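Local coordinates for type II restriction enzyme ngomi (Neisseria gonorrhoeae, PDB 1FIU), which recognises the double-stranded DNA sequence 5'-GCCGGC-3' as a homotetramer and cleaves it after the first G, using two magnesium ions per subunit, at residues I[138-143]-I[183-188]; I[218-223]-I[239-244]. All blocks are in the same frame, centred on the assembly; numbering follows the deposited sequence.

Contact 1 (I[138-143]-I[183-188]). With MG (magnesium ion), chain Q; MG (magnesium ion), chain N; ACY (acetic acid), chain R; nucleotides of chain D.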
# COMPACT_ATOMS: atom_id res chain seq x y z
N THR I 138 3.39 -9.51 -15.76
CA THR I 138 4.00 -10.57 -16.55
C THR I 138 5.32 -10.99 -15.91
O THR I 138 6.38 -10.47 -16.28
CB THR I 138 4.29 -10.08 -18.00
OG1 THR I 138 3.09 -9.56 -18.58
CG2 THR I 138 4.81 -11.24 -18.86
N PRO I 139 5.28 -11.91 -14.94
CA PRO I 139 6.53 -12.34 -14.29
C PRO I 139 7.49 -12.96 -15.29
O PRO I 139 7.07 -13.41 -16.35
CB PRO I 139 6.06 -13.35 -13.24
CG PRO I 139 4.59 -12.94 -12.97
CD PRO I 139 4.13 -12.62 -14.37
N ASP I 140 8.77 -12.98 -14.96
CA ASP I 140 9.76 -13.58 -15.87
C ASP I 140 9.60 -15.10 -15.89
O ASP I 140 9.63 -15.72 -16.96
CB ASP I 140 11.18 -13.24 -15.39
CG ASP I 140 11.49 -11.77 -15.50
OD1 ASP I 140 10.74 -11.08 -16.21
OD2 ASP I 140 12.49 -11.32 -14.89
N ILE I 141 9.46 -15.67 -14.70
CA ILE I 141 9.30 -17.11 -14.51
C ILE I 141 8.17 -17.34 -13.53
O ILE I 141 8.04 -16.62 -12.55
CB ILE I 141 10.57 -17.75 -13.86
CG1 ILE I 141 11.77 -17.62 -14.81
CG2 ILE I 141 10.33 -19.24 -13.53
CD1 ILE I 141 13.09 -17.97 -14.12
N ILE I 142 7.35 -18.35 -13.78
CA ILE I 142 6.30 -18.64 -12.83
C ILE I 142 6.34 -20.12 -12.47
O ILE I 142 6.81 -20.95 -13.26
CB ILE I 142 4.85 -18.32 -13.35
CG1 ILE I 142 4.55 -19.11 -14.63
CG2 ILE I 142 4.68 -16.82 -13.52
CD1 ILE I 142 3.12 -18.88 -15.19
N VAL I 143 5.91 -20.42 -11.24
CA VAL I 143 5.75 -21.80 -10.79
C VAL I 143 4.25 -21.89 -10.52
O VAL I 143 3.68 -21.00 -9.90
CB VAL I 143 6.50 -22.12 -9.49
CG1 VAL I 143 6.32 -23.61 -9.12
CG2 VAL I 143 7.98 -21.81 -9.66
N SER I 183 6.21 -16.11 -8.35
CA SER I 183 6.64 -15.15 -9.37
C SER I 183 8.13 -15.02 -9.10
O SER I 183 8.54 -14.64 -8.00
CB SER I 183 6.01 -13.77 -9.15
OG SER I 183 6.64 -12.80 -10.00
N ILE I 184 8.94 -15.37 -10.10
CA ILE I 184 10.39 -15.29 -9.97
C ILE I 184 10.90 -14.31 -11.01
O ILE I 184 10.89 -14.60 -12.19
CB ILE I 184 11.03 -16.67 -10.21
CG1 ILE I 184 10.51 -17.67 -9.16
CG2 ILE I 184 12.56 -16.55 -10.18
CD1 ILE I 184 10.89 -19.10 -9.43
N SER I 185 11.32 -13.15 -10.55
CA SER I 185 11.85 -12.11 -11.42
C SER I 185 13.38 -12.31 -11.50
O SER I 185 14.02 -12.58 -10.48
CB SER I 185 11.52 -10.75 -10.80
OG SER I 185 12.43 -9.77 -11.26
N CYS I 186 13.94 -12.20 -12.71
CA CYS I 186 15.39 -12.36 -12.91
C CYS I 186 16.01 -11.06 -13.41
O CYS I 186 15.41 -10.34 -14.20
CB CYS I 186 15.67 -13.43 -13.98
SG CYS I 186 15.08 -15.07 -13.58
N LYS I 187 17.21 -10.77 -12.93
CA LYS I 187 17.95 -9.59 -13.39
C LYS I 187 19.41 -10.00 -13.52
O LYS I 187 20.06 -10.28 -12.52
CB LYS I 187 17.79 -8.45 -12.39
CG LYS I 187 16.34 -7.99 -12.29
CD LYS I 187 16.16 -6.72 -11.45
CE LYS I 187 14.70 -6.21 -11.52
NZ LYS I 187 14.31 -5.94 -12.94
N TRP I 188 19.92 -10.09 -14.76
CA TRP I 188 21.31 -10.51 -14.99
C TRP I 188 22.23 -9.52 -14.28
O TRP I 188 23.18 -9.92 -13.57
CB TRP I 188 21.57 -10.56 -16.50
CG TRP I 188 23.02 -10.82 -16.87
CD1 TRP I 188 23.82 -10.00 -17.61
CD2 TRP I 188 23.82 -11.95 -16.51
NE1 TRP I 188 25.08 -10.55 -17.72
CE2 TRP I 188 25.11 -11.75 -17.06
CE3 TRP I 188 23.58 -13.12 -15.76
CZ2 TRP I 188 26.16 -12.67 -16.89
CZ3 TRP I 188 24.61 -14.03 -15.59
CH2 TRP I 188 25.89 -13.79 -16.15
MG MG Q . 13.66 -9.53 -15.31
MG MG N . 10.17 -9.01 -16.37
C ACY R . 11.48 -8.23 -13.49
O ACY R . 12.79 -8.44 -13.47
OXT ACY R . 10.69 -8.60 -14.37
CH3 ACY R . 10.92 -7.48 -12.30
P DC D 2 17.88 -8.24 -17.51
OP1 DC D 2 18.42 -9.49 -16.97
OP2 DC D 2 17.18 -7.28 -16.60
O5' DC D 2 19.06 -7.42 -18.18
C5' DC D 2 19.87 -8.05 -19.16
C4' DC D 2 20.90 -7.09 -19.70
O4' DC D 2 20.27 -6.00 -20.40
C3' DC D 2 21.86 -6.47 -18.67
O3' DC D 2 23.19 -6.76 -19.15
C2' DC D 2 21.41 -5.01 -18.59
C1' DC D 2 20.76 -4.74 -19.94
N1 DC D 2 19.62 -3.81 -19.89
C2 DC D 2 19.70 -2.58 -20.58
O2 DC D 2 20.73 -2.34 -21.28
N3 DC D 2 18.68 -1.68 -20.47
C4 DC D 2 17.58 -2.00 -19.73
N4 DC D 2 16.59 -1.08 -19.63
C5 DC D 2 17.45 -3.26 -19.08
C6 DC D 2 18.49 -4.13 -19.18
O HOH W 1 14.88 -7.75 -15.42
O HOH W 2 8.18 -9.45 -15.27
O HOH W 3 9.04 -7.02 -16.25
O HOH W 4 9.50 -9.39 -18.43
O HOH W 5 14.64 -10.73 -16.91

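Contact 2 (I[218-223]-I[239-244])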
# COMPACT_ATOMS: atom_id res chain seq x y z
N VAL I 218 13.31 -12.43 -6.34
CA VAL I 218 14.15 -11.91 -7.42
C VAL I 218 15.45 -12.70 -7.40
O VAL I 218 15.98 -12.96 -6.34
CB VAL I 218 14.51 -10.42 -7.20
CG1 VAL I 218 15.42 -9.96 -8.31
CG2 VAL I 218 13.24 -9.57 -7.15
N VAL I 219 15.93 -13.09 -8.58
CA VAL I 219 17.22 -13.81 -8.68
C VAL I 219 18.11 -12.90 -9.51
O VAL I 219 17.69 -12.39 -10.54
CB VAL I 219 17.08 -15.17 -9.40
CG1 VAL I 219 18.49 -15.82 -9.59
CG2 VAL I 219 16.17 -16.10 -8.58
N THR I 220 19.36 -12.69 -9.08
CA THR I 220 20.23 -11.78 -9.82
C THR I 220 21.68 -12.24 -9.88
O THR I 220 22.14 -13.00 -9.02
CB THR I 220 20.16 -10.35 -9.16
OG1 THR I 220 20.83 -9.40 -9.99
CG2 THR I 220 20.81 -10.37 -7.76
N ALA I 221 22.39 -11.79 -10.92
CA ALA I 221 23.81 -12.10 -11.03
C ALA I 221 24.60 -10.80 -10.84
O ALA I 221 25.79 -10.75 -11.12
CB ALA I 221 24.14 -12.74 -12.37
N GLU I 222 23.94 -9.75 -10.36
CA GLU I 222 24.63 -8.46 -10.12
C GLU I 222 25.78 -8.69 -9.12
O GLU I 222 25.57 -9.22 -8.02
CB GLU I 222 23.64 -7.42 -9.59
CG GLU I 222 24.31 -6.15 -9.03
CD GLU I 222 25.19 -5.46 -10.06
OE1 GLU I 222 26.24 -4.91 -9.65
OE2 GLU I 222 24.84 -5.45 -11.26
N PRO I 223 27.00 -8.24 -9.46
CA PRO I 223 28.10 -8.48 -8.51
C PRO I 223 28.22 -7.55 -7.29
O PRO I 223 28.76 -7.96 -6.26
CB PRO I 223 29.35 -8.39 -9.40
CG PRO I 223 28.96 -7.38 -10.41
CD PRO I 223 27.51 -7.78 -10.76
N ASP I 239 9.70 -10.78 -1.38
CA ASP I 239 9.90 -11.70 -0.25
C ASP I 239 11.37 -11.81 0.15
O ASP I 239 11.71 -11.76 1.34
CB ASP I 239 9.42 -13.12 -0.57
CG ASP I 239 7.91 -13.20 -0.84
OD1 ASP I 239 7.20 -12.19 -0.70
OD2 ASP I 239 7.47 -14.30 -1.20
N CYS I 240 12.23 -12.03 -0.85
CA CYS I 240 13.66 -12.20 -0.64
C CYS I 240 14.36 -12.17 -2.00
O CYS I 240 13.74 -12.42 -3.03
CB CYS I 240 13.92 -13.56 0.02
SG CYS I 240 15.64 -13.73 0.70
N VAL I 241 15.66 -11.84 -2.01
CA VAL I 241 16.45 -11.81 -3.23
C VAL I 241 17.45 -12.96 -3.16
O VAL I 241 17.95 -13.29 -2.08
CB VAL I 241 17.18 -10.45 -3.38
CG1 VAL I 241 18.15 -10.46 -4.57
CG2 VAL I 241 16.15 -9.36 -3.61
N TYR I 242 17.74 -13.57 -4.29
CA TYR I 242 18.67 -14.70 -4.33
C TYR I 242 19.79 -14.40 -5.32
O TYR I 242 19.52 -14.03 -6.45
CB TYR I 242 17.92 -15.97 -4.76
CG TYR I 242 16.84 -16.34 -3.76
CD1 TYR I 242 15.63 -15.64 -3.72
CD2 TYR I 242 17.06 -17.36 -2.83
CE1 TYR I 242 14.64 -15.95 -2.75
CE2 TYR I 242 16.08 -17.68 -1.86
CZ TYR I 242 14.88 -16.96 -1.83
OH TYR I 242 13.94 -17.27 -0.86
N HIS I 243 21.04 -14.56 -4.87
CA HIS I 243 22.21 -14.27 -5.69
C HIS I 243 22.69 -15.53 -6.40
O HIS I 243 22.74 -16.62 -5.79
CB HIS I 243 23.34 -13.69 -4.81
CG HIS I 243 24.45 -13.05 -5.60
ND1 HIS I 243 25.60 -13.72 -5.97
CD2 HIS I 243 24.53 -11.82 -6.17
CE1 HIS I 243 26.34 -12.93 -6.73
NE2 HIS I 243 25.71 -11.77 -6.87
N PHE I 244 23.07 -15.38 -7.67
CA PHE I 244 23.52 -16.52 -8.46
C PHE I 244 24.80 -17.20 -7.97
O PHE I 244 25.06 -18.35 -8.32
CB PHE I 244 23.67 -16.13 -9.94
CG PHE I 244 25.06 -15.70 -10.34
CD1 PHE I 244 25.75 -16.38 -11.34
CD2 PHE I 244 25.67 -14.57 -9.75
CE1 PHE I 244 27.01 -15.96 -11.76
CE2 PHE I 244 26.94 -14.15 -10.18
CZ PHE I 244 27.60 -14.84 -11.18

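Contact 1 (I[138-143]-I[183-188])
D140 and C186 meet through one carboxylate oxygen: the backbone N-H of C186 reaches D140 OD2 at 2.8 Å, on the anti side of the carboxylate and 15° out of its plane, nearly straight (168° at the hydrogen). The same OD2 binds one magnesium ion at 2.2 Å, while OD1 binds the other, so three bonds fix the rotation of the group. A chi1 of -66° sets CG beside the D140 backbone N, which carries the carboxylate over to strand 183-187. There C186 supplies its backbone O, 2.2 Å from the magnesium held by D140 OD2, and its SG packs against I141 CD1 at 3.6 Å. I141 and I184 form an antiparallel hydrogen-bonded pair, I184 N to I141 O being 2.9 Å, and their side chains cross with CB atoms 3.8 Å apart. K187 bends at its last torsion and donates from NZ to atom O of a bound acetate, probably from the crystallisation liquor. That acetate bridges both metals, whose coordination also includes phosphate oxygen from the cleaved DNA. P139-D140 just before strand 141-145 and K187 on strand 179-187, with two magnesium ions between them and the DNA, are consistent with the active site of PD-(D/E)XK nucleases.

Contact 2 (I[218-223]-I[239-244])
The F244 ring offers one face to A221, whose CB stands 3.7 Å from the ring centroid and only 18° off the normal, a CH-pi contact displaced toward the rim. The H243 imidazole has T220 O over one face and E222 O at its edge, in the ring plane; Y242 has V218 O in plane at its edge. The contact joins the two strands of a beta-alpha-beta unit, strand 215-220, helix 225-232 and strand 240-243, paired in parallel by bridges running from V218 with V241 to T220 with H243. Three well-formed backbone bonds join the strands: Y242 N to V218 O, T220 N to Y242 O and F244 N to T220 O; that from V218 N to C240 O is weak. On the face carrying V218 and V241, V218 CB packs on V241 CG2 at 4.1 Å. T220 OG1 accepts from E222 N in an ST turn and also bonds to K187 O, tying the turn to the neighbouring strand 179-187. With CG anti to the backbone N (chi1 -166°), H243 carries its ring past the end of strand 218-220, where NE2 donates to E222 O at 2.8 Å from 42° above the carbonyl plane.

In the fold
From the N terminus, the chain passes helix 62-81 and strand 92-96 before it reaches 138-143. Contact 1 is formed when 183-188 returns antiparallel to it, closing a loop of 39 intervening residues. Helix 197-208 then leads to strand 215-220, and contact 2 closes a shorter connection of 15 residues through helix 225-232. The two loops run in series, neither nesting nor crossing. They are joined edge to edge within the mixed sheet because strands 179-187 and 215-220 are neighbours: V219 N lies 2.7 Å from S185 O, a probable hydrogen bond. Helix 62-81 spans both, with F69 touching C186 and V219. The antiparallel metal-binding part thus continues into the parallel part.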